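Local coordinates for protein nicotinate-nucleotide pyrophosphorylase (Pyrococcus furiosus, PDB 2I14) that probably catalyses the ATP-assisted transfer of phosphoribose from phosphoribosyl pyrophosphate to nicotinate, giving nicotinate ribonucleotide for NAD biosynthesis, at residues 135-140 / 162-166; 235-241 / 268-274; 250-255 / 284-289. One frame throughout, in Å; residues are numbered along the deposited sequence.

Contact 1: 135-140 / 162-166; sequences KPVYSF and CDGVS. With PCP (1-alpha-pyrophosphoryl-2-alpha,3-alpha-dihydroxy-4-beta-cyclopentane-methanol-5-phosphate), chain I.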
loop_
_atom_site.group_PDB
_atom_site.type_symbol
_atom_site.label_atom_id
_atom_site.label_comp_id
_atom_site.label_asym_id
_atom_site.label_seq_id
_atom_site.Cartn_x
_atom_site.Cartn_y
_atom_site.Cartn_z
ATOM N N LYS A 135 14.206 -27.265 14.723
ATOM C CA LYS A 135 14.942 -27.205 15.969
ATOM C C LYS A 135 13.961 -27.468 17.123
ATOM O O LYS A 135 12.764 -27.637 16.914
ATOM C CB LYS A 135 15.584 -25.839 16.121
ATOM C CG LYS A 135 16.874 -25.684 15.334
ATOM C CD LYS A 135 17.036 -24.263 14.846
ATOM C CE LYS A 135 18.484 -23.867 14.740
ATOM N NZ LYS A 135 19.036 -23.758 16.106
ATOM N N PRO A 136 14.456 -27.540 18.362
ATOM C CA PRO A 136 13.454 -27.793 19.403
ATOM C C PRO A 136 12.536 -26.603 19.718
ATOM O O PRO A 136 12.949 -25.437 19.703
ATOM C CB PRO A 136 14.308 -28.238 20.601
ATOM C CG PRO A 136 15.639 -27.556 20.364
ATOM C CD PRO A 136 15.828 -27.724 18.880
ATOM N N VAL A 137 11.280 -26.922 20.016
ATOM C CA VAL A 137 10.255 -25.927 20.342
ATOM C C VAL A 137 9.374 -26.456 21.465
ATOM O O VAL A 137 8.817 -27.552 21.372
ATOM C CB VAL A 137 9.348 -25.638 19.123
ATOM C CG1 VAL A 137 8.295 -24.641 19.493
ATOM C CG2 VAL A 137 10.169 -25.122 17.973
ATOM N N TYR A 138 9.217 -25.666 22.511
ATOM C CA TYR A 138 8.410 -26.109 23.632
ATOM C C TYR A 138 7.171 -25.277 23.859
ATOM O O TYR A 138 7.232 -24.053 23.921
ATOM C CB TYR A 138 9.263 -26.139 24.909
ATOM C CG TYR A 138 10.509 -26.980 24.758
ATOM C CD1 TYR A 138 11.762 -26.397 24.554
ATOM C CD2 TYR A 138 10.415 -28.357 24.717
ATOM C CE1 TYR A 138 12.874 -27.173 24.303
ATOM C CE2 TYR A 138 11.515 -29.143 24.465
ATOM C CZ TYR A 138 12.746 -28.553 24.255
ATOM O OH TYR A 138 13.832 -29.365 23.972
ATOM N N SER A 139 6.043 -25.964 23.993
ATOM C CA SER A 139 4.748 -25.326 24.245
ATOM C C SER A 139 4.737 -24.683 25.638
ATOM O O SER A 139 5.074 -25.324 26.615
ATOM C CB SER A 139 3.626 -26.370 24.122
ATOM O OG SER A 139 2.362 -25.786 24.373
ATOM N N PHE A 140 4.353 -23.415 25.704
ATOM C CA PHE A 140 4.312 -22.656 26.948
ATOM C C PHE A 140 3.013 -21.872 27.071
ATOM O O PHE A 140 2.793 -21.175 28.066
ATOM C CB PHE A 140 5.431 -21.616 26.969
ATOM C CG PHE A 140 6.802 -22.171 27.198
ATOM C CD1 PHE A 140 7.007 -23.533 27.404
ATOM C CD2 PHE A 140 7.902 -21.303 27.246
ATOM C CE1 PHE A 140 8.291 -24.025 27.659
ATOM C CE2 PHE A 140 9.177 -21.775 27.497
ATOM C CZ PHE A 140 9.381 -23.140 27.706
ATOM N N CYS A 162 5.866 -30.032 18.743
ATOM C CA CYS A 162 6.538 -29.466 19.913
ATOM C C CYS A 162 7.249 -30.590 20.633
ATOM O O CYS A 162 6.644 -31.633 20.921
ATOM C CB CYS A 162 5.536 -28.799 20.855
ATOM S SG CYS A 162 5.113 -27.108 20.404
ATOM N N ASP A 163 8.533 -30.383 20.904
ATOM C CA ASP A 163 9.323 -31.394 21.577
ATOM C C ASP A 163 8.800 -31.603 22.987
ATOM O O ASP A 163 8.608 -32.731 23.422
ATOM C CB ASP A 163 10.799 -30.990 21.594
ATOM C CG ASP A 163 11.371 -30.786 20.186
ATOM O OD1 ASP A 163 11.061 -29.761 19.552
ATOM O OD2 ASP A 163 12.129 -31.653 19.701
ATOM N N GLY A 164 8.521 -30.519 23.690
ATOM C CA GLY A 164 8.037 -30.672 25.043
ATOM C C GLY A 164 6.869 -29.797 25.412
ATOM O O GLY A 164 6.501 -28.882 24.682
ATOM N N VAL A 165 6.308 -30.060 26.583
ATOM C CA VAL A 165 5.148 -29.330 27.056
ATOM C C VAL A 165 5.299 -28.791 28.468
ATOM O O VAL A 165 5.755 -29.483 29.371
ATOM C CB VAL A 165 3.918 -30.240 26.989
ATOM C CG1 VAL A 165 3.031 -30.002 28.172
ATOM C CG2 VAL A 165 3.181 -30.004 25.676
ATOM N N SER A 166 4.880 -27.550 28.650
ATOM C CA SER A 166 4.951 -26.860 29.935
ATOM C C SER A 166 3.970 -27.442 30.958
ATOM O O SER A 166 4.272 -27.572 32.140
ATOM C CB SER A 166 4.654 -25.370 29.685
ATOM O OG SER A 166 4.620 -24.607 30.864
HETATM C C1 PCP I . 5.946 -16.045 28.951
HETATM C C2 PCP I . 5.024 -17.275 29.111
HETATM C C3 PCP I . 5.789 -18.423 28.407
HETATM C C4 PCP I . 6.516 -17.745 27.224
HETATM C C5 PCP I . 6.816 -16.398 27.787
HETATM C CP PCP I . 5.709 -17.692 25.888
HETATM O O1 PCP I . 6.898 -15.902 30.134
HETATM O O2 PCP I . 4.807 -17.583 30.491
HETATM O O3 PCP I . 6.774 -19.048 29.249
HETATM O OP PCP I . 4.433 -16.962 25.946
HETATM P P PCP I . 3.872 -16.031 24.726
HETATM O O1P PCP I . 2.438 -16.354 24.566
HETATM O O2P PCP I . 4.676 -16.385 23.515
HETATM O O3P PCP I . 4.068 -14.620 25.171
HETATM P PA PCP I . 7.963 -14.733 30.314
HETATM O O1A PCP I . 7.202 -13.425 30.191
HETATM O O2A PCP I . 8.973 -14.909 29.199
HETATM O O3A PCP I . 8.538 -15.004 31.742
HETATM P PB PCP I . 8.000 -15.517 33.102
HETATM O O1B PCP I . 9.007 -15.371 34.193
HETATM O O2B PCP I . 7.668 -16.927 33.056
HETATM O O3B PCP I . 6.770 -14.778 33.508
#

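Contact 2: 235-241 / 268-274; sequences LFAVRLD and WVKIFVS. With ZN (zinc ion), chain H; PCP (1-alpha-pyrophosphoryl-2-alpha,3-alpha-dihydroxy-4-beta-cyclopentane-methanol-5-phosphate), chain I.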
loop_
_atom_site.group_PDB
_atom_site.type_symbol
_atom_site.label_atom_id
_atom_site.label_comp_id
_atom_site.label_asym_id
_atom_site.label_seq_id
_atom_site.Cartn_x
_atom_site.Cartn_y
_atom_site.Cartn_z
ATOM N N LEU A 235 25.438 -24.557 33.660
ATOM C CA LEU A 235 24.534 -23.698 32.906
ATOM C C LEU A 235 24.326 -24.263 31.513
ATOM O O LEU A 235 25.097 -23.985 30.605
ATOM C CB LEU A 235 25.123 -22.284 32.818
ATOM C CG LEU A 235 24.315 -21.190 32.125
ATOM C CD1 LEU A 235 23.010 -21.006 32.856
ATOM C CD2 LEU A 235 25.104 -19.897 32.109
ATOM N N PHE A 236 23.276 -25.059 31.348
ATOM C CA PHE A 236 22.977 -25.657 30.058
ATOM C C PHE A 236 22.617 -24.644 28.983
ATOM O O PHE A 236 22.974 -24.819 27.816
ATOM C CB PHE A 236 21.829 -26.651 30.167
ATOM C CG PHE A 236 21.343 -27.127 28.836
ATOM C CD1 PHE A 236 22.241 -27.638 27.902
ATOM C CD2 PHE A 236 20.004 -27.036 28.496
ATOM C CE1 PHE A 236 21.808 -28.050 26.647
ATOM C CE2 PHE A 236 19.561 -27.445 27.246
ATOM C CZ PHE A 236 20.464 -27.953 26.318
ATOM N N ALA A 237 21.890 -23.601 29.374
ATOM C CA ALA A 237 21.481 -22.576 28.430
ATOM C C ALA A 237 21.034 -21.320 29.135
ATOM O O ALA A 237 20.811 -21.310 30.338
ATOM C CB ALA A 237 20.352 -23.098 27.552
ATOM N N VAL A 238 20.915 -20.251 28.365
ATOM C CA VAL A 238 20.461 -18.978 28.894
ATOM C C VAL A 238 19.158 -18.644 28.174
ATOM O O VAL A 238 19.044 -18.866 26.969
ATOM C CB VAL A 238 21.523 -17.881 28.652
ATOM C CG1 VAL A 238 20.853 -16.546 28.360
ATOM C CG2 VAL A 238 22.418 -17.760 29.882
ATOM N N ARG A 239 18.170 -18.128 28.903
ATOM C CA ARG A 239 16.889 -17.783 28.279
ATOM C C ARG A 239 16.704 -16.290 28.074
ATOM O O ARG A 239 16.895 -15.502 28.999
ATOM C CB ARG A 239 15.713 -18.307 29.113
ATOM C CG ARG A 239 14.405 -18.406 28.337
ATOM C CD ARG A 239 13.259 -18.950 29.185
ATOM N NE ARG A 239 12.541 -17.890 29.896
ATOM C CZ ARG A 239 11.494 -18.088 30.694
ATOM N NH1 ARG A 239 11.023 -19.308 30.904
ATOM N NH2 ARG A 239 10.903 -17.059 31.273
ATOM N N LEU A 240 16.345 -15.910 26.851
ATOM C CA LEU A 240 16.088 -14.511 26.530
ATOM C C LEU A 240 14.605 -14.350 26.221
ATOM O O LEU A 240 14.049 -15.062 25.372
ATOM C CB LEU A 240 16.911 -14.053 25.327
ATOM C CG LEU A 240 18.431 -14.061 25.475
ATOM C CD1 LEU A 240 18.825 -13.416 26.806
ATOM C CD2 LEU A 240 18.938 -15.499 25.402
ATOM N N ASP A 241 13.969 -13.428 26.936
ATOM C CA ASP A 241 12.548 -13.153 26.763
ATOM C C ASP A 241 12.342 -11.651 26.881
ATOM O O ASP A 241 11.424 -11.180 27.550
ATOM C CB ASP A 241 11.714 -13.887 27.830
ATOM C CG ASP A 241 12.020 -13.417 29.244
ATOM O OD1 ASP A 241 11.164 -13.573 30.144
ATOM O OD2 ASP A 241 13.128 -12.890 29.454
ATOM N N TRP A 268 29.704 -23.270 25.635
ATOM C CA TRP A 268 28.814 -24.419 25.664
ATOM C C TRP A 268 27.388 -23.953 25.885
ATOM O O TRP A 268 26.435 -24.609 25.442
ATOM C CB TRP A 268 29.231 -25.371 26.787
ATOM C CG TRP A 268 29.225 -24.712 28.137
ATOM C CD1 TRP A 268 28.248 -24.793 29.086
ATOM C CD2 TRP A 268 30.215 -23.816 28.656
ATOM N NE1 TRP A 268 28.565 -23.999 30.162
ATOM C CE2 TRP A 268 29.767 -23.388 29.925
ATOM C CE3 TRP A 268 31.436 -23.329 28.170
ATOM C CZ2 TRP A 268 30.494 -22.495 30.714
ATOM C CZ3 TRP A 268 32.158 -22.440 28.953
ATOM C CH2 TRP A 268 31.685 -22.033 30.213
ATOM N N VAL A 269 27.249 -22.817 26.567
ATOM C CA VAL A 269 25.933 -22.274 26.853
ATOM C C VAL A 269 25.187 -21.878 25.578
ATOM O O VAL A 269 25.666 -21.076 24.770
ATOM C CB VAL A 269 26.004 -21.058 27.817
ATOM C CG1 VAL A 269 26.785 -21.434 29.058
ATOM C CG2 VAL A 269 26.632 -19.879 27.133
ATOM N N LYS A 270 24.009 -22.475 25.410
ATOM C CA LYS A 270 23.149 -22.239 24.267
ATOM C C LYS A 270 22.186 -21.078 24.518
ATOM O O LYS A 270 22.023 -20.608 25.646
ATOM C CB LYS A 270 22.353 -23.498 23.973
ATOM C CG LYS A 270 23.192 -24.743 23.749
ATOM C CD LYS A 270 22.298 -25.980 23.719
ATOM C CE LYS A 270 23.050 -27.212 23.294
ATOM N NZ LYS A 270 23.583 -27.051 21.919
ATOM N N ILE A 271 21.548 -20.621 23.447
ATOM C CA ILE A 271 20.597 -19.527 23.537
ATOM C C ILE A 271 19.180 -20.046 23.386
ATOM O O ILE A 271 18.786 -20.509 22.317
ATOM C CB ILE A 271 20.840 -18.478 22.444
ATOM C CG1 ILE A 271 22.301 -18.013 22.483
ATOM C CG2 ILE A 271 19.912 -17.289 22.659
ATOM C CD1 ILE A 271 22.688 -17.284 23.757
ATOM N N PHE A 272 18.424 -19.973 24.474
ATOM C CA PHE A 272 17.046 -20.416 24.492
ATOM C C PHE A 272 16.174 -19.162 24.583
ATOM O O PHE A 272 16.375 -18.325 25.469
ATOM C CB PHE A 272 16.826 -21.317 25.696
ATOM C CG PHE A 272 15.466 -21.943 25.744
ATOM C CD1 PHE A 272 14.336 -21.183 26.053
ATOM C CD2 PHE A 272 15.306 -23.297 25.473
ATOM C CE1 PHE A 272 13.072 -21.765 26.092
ATOM C CE2 PHE A 272 14.043 -23.890 25.508
ATOM C CZ PHE A 272 12.925 -23.126 25.817
ATOM N N VAL A 273 15.229 -19.016 23.653
ATOM C CA VAL A 273 14.355 -17.843 23.655
ATOM C C VAL A 273 12.872 -18.182 23.701
ATOM O O VAL A 273 12.430 -19.247 23.269
ATOM C CB VAL A 273 14.590 -16.930 22.420
ATOM C CG1 VAL A 273 16.055 -16.582 22.293
ATOM C CG2 VAL A 273 14.062 -17.607 21.162
ATOM N N SER A 274 12.114 -17.251 24.247
ATOM C CA SER A 274 10.693 -17.418 24.345
ATOM C C SER A 274 10.135 -16.012 24.526
ATOM O O SER A 274 10.858 -15.097 24.923
ATOM C CB SER A 274 10.353 -18.290 25.551
ATOM O OG SER A 274 10.597 -17.583 26.756
HETATM ZN ZN ZN H . 12.479 -11.282 31.063
HETATM C C1 PCP I . 5.946 -16.045 28.951
HETATM C C2 PCP I . 5.024 -17.275 29.111
HETATM C C3 PCP I . 5.789 -18.423 28.407
HETATM C C4 PCP I . 6.516 -17.745 27.224
HETATM C C5 PCP I . 6.816 -16.398 27.787
HETATM C CP PCP I . 5.709 -17.692 25.888
HETATM O O1 PCP I . 6.898 -15.902 30.134
HETATM O O2 PCP I . 4.807 -17.583 30.491
HETATM O O3 PCP I . 6.774 -19.048 29.249
HETATM O OP PCP I . 4.433 -16.962 25.946
HETATM P P PCP I . 3.872 -16.031 24.726
HETATM O O1P PCP I . 2.438 -16.354 24.566
HETATM O O2P PCP I . 4.676 -16.385 23.515
HETATM O O3P PCP I . 4.068 -14.620 25.171
HETATM P PA PCP I . 7.963 -14.733 30.314
HETATM O O1A PCP I . 7.202 -13.425 30.191
HETATM O O2A PCP I . 8.973 -14.909 29.199
HETATM O O3A PCP I . 8.538 -15.004 31.742
HETATM P PB PCP I . 8.000 -15.517 33.102
HETATM O O1B PCP I . 9.007 -15.371 34.193
HETATM O O2B PCP I . 7.668 -16.927 33.056
HETATM O O3B PCP I . 6.770 -14.778 33.508
#

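Contact 3: 250-255 / 284-289; sequences FRKIIE and EIVDVV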
loop_
_atom_site.group_PDB
_atom_site.type_symbol
_atom_site.label_atom_id
_atom_site.label_comp_id
_atom_site.label_asym_id
_atom_site.label_seq_id
_atom_site.Cartn_x
_atom_site.Cartn_y
_atom_site.Cartn_z
ATOM N N PHE A 250 15.479 -7.990 18.277
ATOM C CA PHE A 250 15.755 -9.228 18.978
ATOM C C PHE A 250 16.970 -9.942 18.407
ATOM O O PHE A 250 17.847 -10.371 19.154
ATOM C CB PHE A 250 14.530 -10.145 18.948
ATOM C CG PHE A 250 14.459 -11.094 20.117
ATOM C CD1 PHE A 250 14.839 -10.672 21.395
ATOM C CD2 PHE A 250 14.026 -12.408 19.939
ATOM C CE1 PHE A 250 14.789 -11.547 22.476
ATOM C CE2 PHE A 250 13.973 -13.294 21.015
ATOM C CZ PHE A 250 14.355 -12.863 22.288
ATOM N N ARG A 251 17.023 -10.075 17.091
ATOM C CA ARG A 251 18.151 -10.723 16.444
ATOM C C ARG A 251 19.458 -10.144 16.989
ATOM O O ARG A 251 20.299 -10.868 17.523
ATOM C CB ARG A 251 18.088 -10.475 14.950
ATOM C CG ARG A 251 19.362 -10.845 14.204
ATOM C CD ARG A 251 19.256 -12.220 13.625
ATOM N NE ARG A 251 20.494 -12.606 12.968
ATOM C CZ ARG A 251 20.650 -13.741 12.299
ATOM N NH1 ARG A 251 19.636 -14.594 12.197
ATOM N NH2 ARG A 251 21.822 -14.031 11.756
ATOM N N LYS A 252 19.622 -8.835 16.841
ATOM C CA LYS A 252 20.814 -8.174 17.314
ATOM C C LYS A 252 21.069 -8.472 18.779
ATOM O O LYS A 252 22.199 -8.786 19.156
ATOM C CB LYS A 252 20.701 -6.669 17.118
ATOM C CG LYS A 252 21.061 -6.169 15.729
ATOM C CD LYS A 252 20.937 -4.661 15.729
ATOM C CE LYS A 252 21.130 -4.040 14.355
ATOM N NZ LYS A 252 20.883 -2.558 14.473
ATOM N N ILE A 253 20.032 -8.364 19.611
ATOM C CA ILE A 253 20.184 -8.631 21.041
ATOM C C ILE A 253 20.687 -10.058 21.268
ATOM O O ILE A 253 21.571 -10.290 22.088
ATOM C CB ILE A 253 18.853 -8.406 21.816
ATOM C CG1 ILE A 253 18.479 -6.922 21.785
ATOM C CG2 ILE A 253 19.003 -8.859 23.271
ATOM C CD1 ILE A 253 17.234 -6.588 22.599
ATOM N N ILE A 254 20.134 -11.012 20.532
ATOM C CA ILE A 254 20.557 -12.397 20.658
ATOM C C ILE A 254 22.027 -12.564 20.290
ATOM O O ILE A 254 22.756 -13.312 20.941
ATOM C CB ILE A 254 19.743 -13.316 19.754
ATOM C CG1 ILE A 254 18.285 -13.331 20.218
ATOM C CG2 ILE A 254 20.369 -14.707 19.742
ATOM C CD1 ILE A 254 17.370 -14.214 19.396
ATOM N N GLU A 255 22.473 -11.874 19.249
ATOM C CA GLU A 255 23.863 -11.979 18.846
ATOM C C GLU A 255 24.805 -11.418 19.914
ATOM O O GLU A 255 25.780 -12.071 20.305
ATOM C CB GLU A 255 24.077 -11.253 17.524
ATOM C CG GLU A 255 23.202 -11.774 16.403
ATOM C CD GLU A 255 23.492 -11.103 15.065
ATOM O OE1 GLU A 255 23.665 -9.861 15.042
ATOM O OE2 GLU A 255 23.530 -11.822 14.038
ATOM N N GLU A 284 13.217 -14.936 11.427
ATOM C CA GLU A 284 14.274 -13.939 11.430
ATOM C C GLU A 284 15.254 -14.120 12.576
ATOM O O GLU A 284 16.035 -13.218 12.886
ATOM C CB GLU A 284 13.672 -12.522 11.458
ATOM C CG GLU A 284 12.992 -12.109 12.757
ATOM C CD GLU A 284 12.299 -10.739 12.673
ATOM O OE1 GLU A 284 11.138 -10.673 12.196
ATOM O OE2 GLU A 284 12.920 -9.727 13.078
ATOM N N ILE A 285 15.262 -15.302 13.173
ATOM C CA ILE A 285 16.122 -15.504 14.314
ATOM C C ILE A 285 16.568 -16.961 14.541
ATOM O O ILE A 285 17.387 -17.235 15.420
ATOM C CB ILE A 285 15.389 -14.856 15.540
ATOM C CG1 ILE A 285 16.147 -13.590 15.941
ATOM C CG2 ILE A 285 15.160 -15.847 16.669
ATOM C CD1 ILE A 285 15.468 -12.751 16.988
ATOM N N VAL A 286 16.071 -17.880 13.709
ATOM C CA VAL A 286 16.390 -19.308 13.820
ATOM C C VAL A 286 17.869 -19.637 13.864
ATOM O O VAL A 286 18.336 -20.367 14.744
ATOM C CB VAL A 286 15.871 -20.124 12.637
ATOM C CG1 VAL A 286 15.344 -21.443 13.130
ATOM C CG2 VAL A 286 14.850 -19.344 11.858
ATOM N N ASP A 287 18.599 -19.118 12.882
ATOM C CA ASP A 287 20.021 -19.391 12.754
ATOM C C ASP A 287 20.901 -18.824 13.862
ATOM O O ASP A 287 22.114 -18.807 13.740
ATOM C CB ASP A 287 20.521 -18.896 11.390
ATOM C CG ASP A 287 19.770 -19.523 10.231
ATOM O OD1 ASP A 287 19.490 -20.744 10.287
ATOM O OD2 ASP A 287 19.465 -18.798 9.260
ATOM N N VAL A 288 20.311 -18.378 14.956
ATOM C CA VAL A 288 21.117 -17.824 16.024
ATOM C C VAL A 288 20.558 -18.239 17.380
ATOM O O VAL A 288 21.061 -17.841 18.425
ATOM C CB VAL A 288 21.163 -16.288 15.892
ATOM C CG1 VAL A 288 21.861 -15.660 17.082
ATOM C CG2 VAL A 288 21.882 -15.914 14.608
ATOM N N VAL A 289 19.513 -19.053 17.360
ATOM C CA VAL A 289 18.908 -19.514 18.597
ATOM C C VAL A 289 18.914 -21.034 18.603
ATOM O O VAL A 289 18.801 -21.678 17.554
ATOM C CB VAL A 289 17.472 -18.978 18.750
ATOM C CG1 VAL A 289 17.507 -17.479 18.962
ATOM C CG2 VAL A 289 16.676 -19.287 17.518
#

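Contact 1: 135-140 / 162-166
Val137 and Asp163 are joined twice, once through main chain alone and once through a carboxylate. The amide of Asp163 donates to Val137 O at 2.9 Å. In return Val137 N reaches Asp163 OD1 at 2.9 Å, meeting it from above the carboxylate plane, 36° out of it. With CG beside its own backbone N (chi1 -59°), Asp163 brings the acid group to this amide, probably standing in for a backbone carbonyl. OD1 also forms a salt bridge with Lys129, so an acid suits the place.

Farther along, Ser139 N donates to Gly164 O and Ser166 N to Ser139 O, both at 3.0 Å, the bonding pattern of parallel strands. These are the short, weakly bonded strand 164-165, outermost of the parallel sheet within this chain, and its neighbour 137-139, linked by helix 150-159 into a beta-alpha-beta unit of the C-terminal, TIM-barrel-related domain of the quinolinate phosphoribosyltransferase family. Ser139 OG hydrogen-bonds to Asp154 of that helix, while Ser166 OG hydrogen-bonds to Asp25 of the second subunit.

Side-chain packing centres on Tyr138, whose ring turns its CD2 edge to the backbone of Gly164. A CB at Gly164 would probably collide with this edge, so the lack of a side chain suits the place. The Asp163 CB lies obliquely against the same ring, 3.5 Å from Tyr138 CE2. Elsewhere Ser139 CB meets Val165 CG2.

Contact with the ligand falls to Phe140, whose CD2 lies 3.2 Å from O3 of the bound phosphoribosyl pyrophosphate analogue, while CD1, across the ring from CD2, touches Ser166 CB.

Contact 2: 235-241 / 268-274
Phe272 O is approached by two neighbouring residues of the other strand: Leu240 N donates a hydrogen bond to it at 2.8 Å, and Arg239 adds a CA-H...O contact, the weaker of the two. Val238 is bonded through both its N and its O, the N to Lys270 O at 3.0 Å and the O by Phe272 N at 2.8 Å. Ser274 N to Leu240 O completes the set. These bonds, of the parallel-strand pattern, tie strands 237-240 and 270-274, whose axes cross at -29°, a sheet twist; helix 250-263 makes the crossover, and the pair belongs to the alpha/beta-barrel domain.

One face carries Ala237, Arg239, Lys270 and Phe272, the other Val238, Leu240, Ile271 and Val273. On the second face, turned to helix 250-263, Leu240 CD2 packs on Ile271 CG2 and Leu240 CB on Val273 CG1, branched chains suited to filling the space below that helix. On the first, Arg239 runs beside Phe272, its CG 3.6 Å from Phe272 CD1, with guanidinium and ring planes 31° apart. CG lies anti to the backbone N (chi1 -161°), and a bend farther out lets the guanidinium pass with one face under Ser274 OG. Its edge meets the diphosphate of the bound analogue, Arg239 NH2 lying 3.2 Å from the ligand's O3A. With an alanine here the diphosphate would probably lose a positive neighbour and the Phe272 ring the aliphatic chain along its flank.

At the C-terminal ends, where ligands gather in such barrels, Asp241 OD2 binds the zinc ion at 2.4 Å together with His184.

Contact 3: 250-255 / 284-289
The guanidinium of Arg251 lies flat against Val288, whose CG2 sits over the centre of one face, 3.4 Å from Arg251 CZ. At the edge of the same group, near its plane, are Glu284 O and Ile285 CA. The Phe250 ring takes Ile254 CD1 on one face, offset toward the rim, and is met obliquely by Ile285 CD1. Arg247 makes a cation-pi contact with this ring.

Ile254 fills the middle. With CG1 beside its own backbone N (chi1 -65°), its chain carries CD1 between two partners, 3.4 Å from Ile285 CD1 and 3.3 Å from Val289 CG1. Branched aliphatic residues suit the loop, since they offer methyls to more than one neighbour: Ile285 CD1 meets Phe250 as well as Ile254. Ile285 also lies alongside Arg251, pointing the other way, its CG1 3.8 Å from Arg251 CB, so the arginine's aliphatic part is used as well as its flat end.

Here the start of helix 250-263 is pressed against the loop that leads from helix 279-283 into strand 291-294. Both cover strand 270-274 of the barrel: Ile254 and Val289 each also touch Val273. At the margin of the contact, Arg251 NE makes a weak, bent hydrogen bond to Glu255 OE2 at 3.3 Å, part of a salt bridge one helical turn along. Asp287 has its own partner in Lys133.

No hydrogen bond joins 250-255 to 284-289; apolar side chains and the flat face of Arg251 make the fit, while Arg251 pairs with Glu255 and Asp287 with Lys133 instead of across the seam.

Overall arrangement
All three contacts belong to the barrel domain, at different depths. Contact 2 is the most buried and joins inner strands; contact 1 joins strand 137-139 to a short strand, outermost within this chain, and Tyr138 and Phe140 pack on Phe272 of contact 2. Both are parallel, backbone-bonded pairs whose C-terminal ends reach the same bound analogue, contact 2 adding the zinc site. Contact 3 lies outside the barrel: its helix is the crossover between the strands of contact 2, and its Ile254 and Val289 pack on Ile271 and Val273. There apolar side chains replace backbone bonds. Lys135 NZ of contact 1 probably hydrogen-bonds Val289 O, tying contact 1 to contact 3.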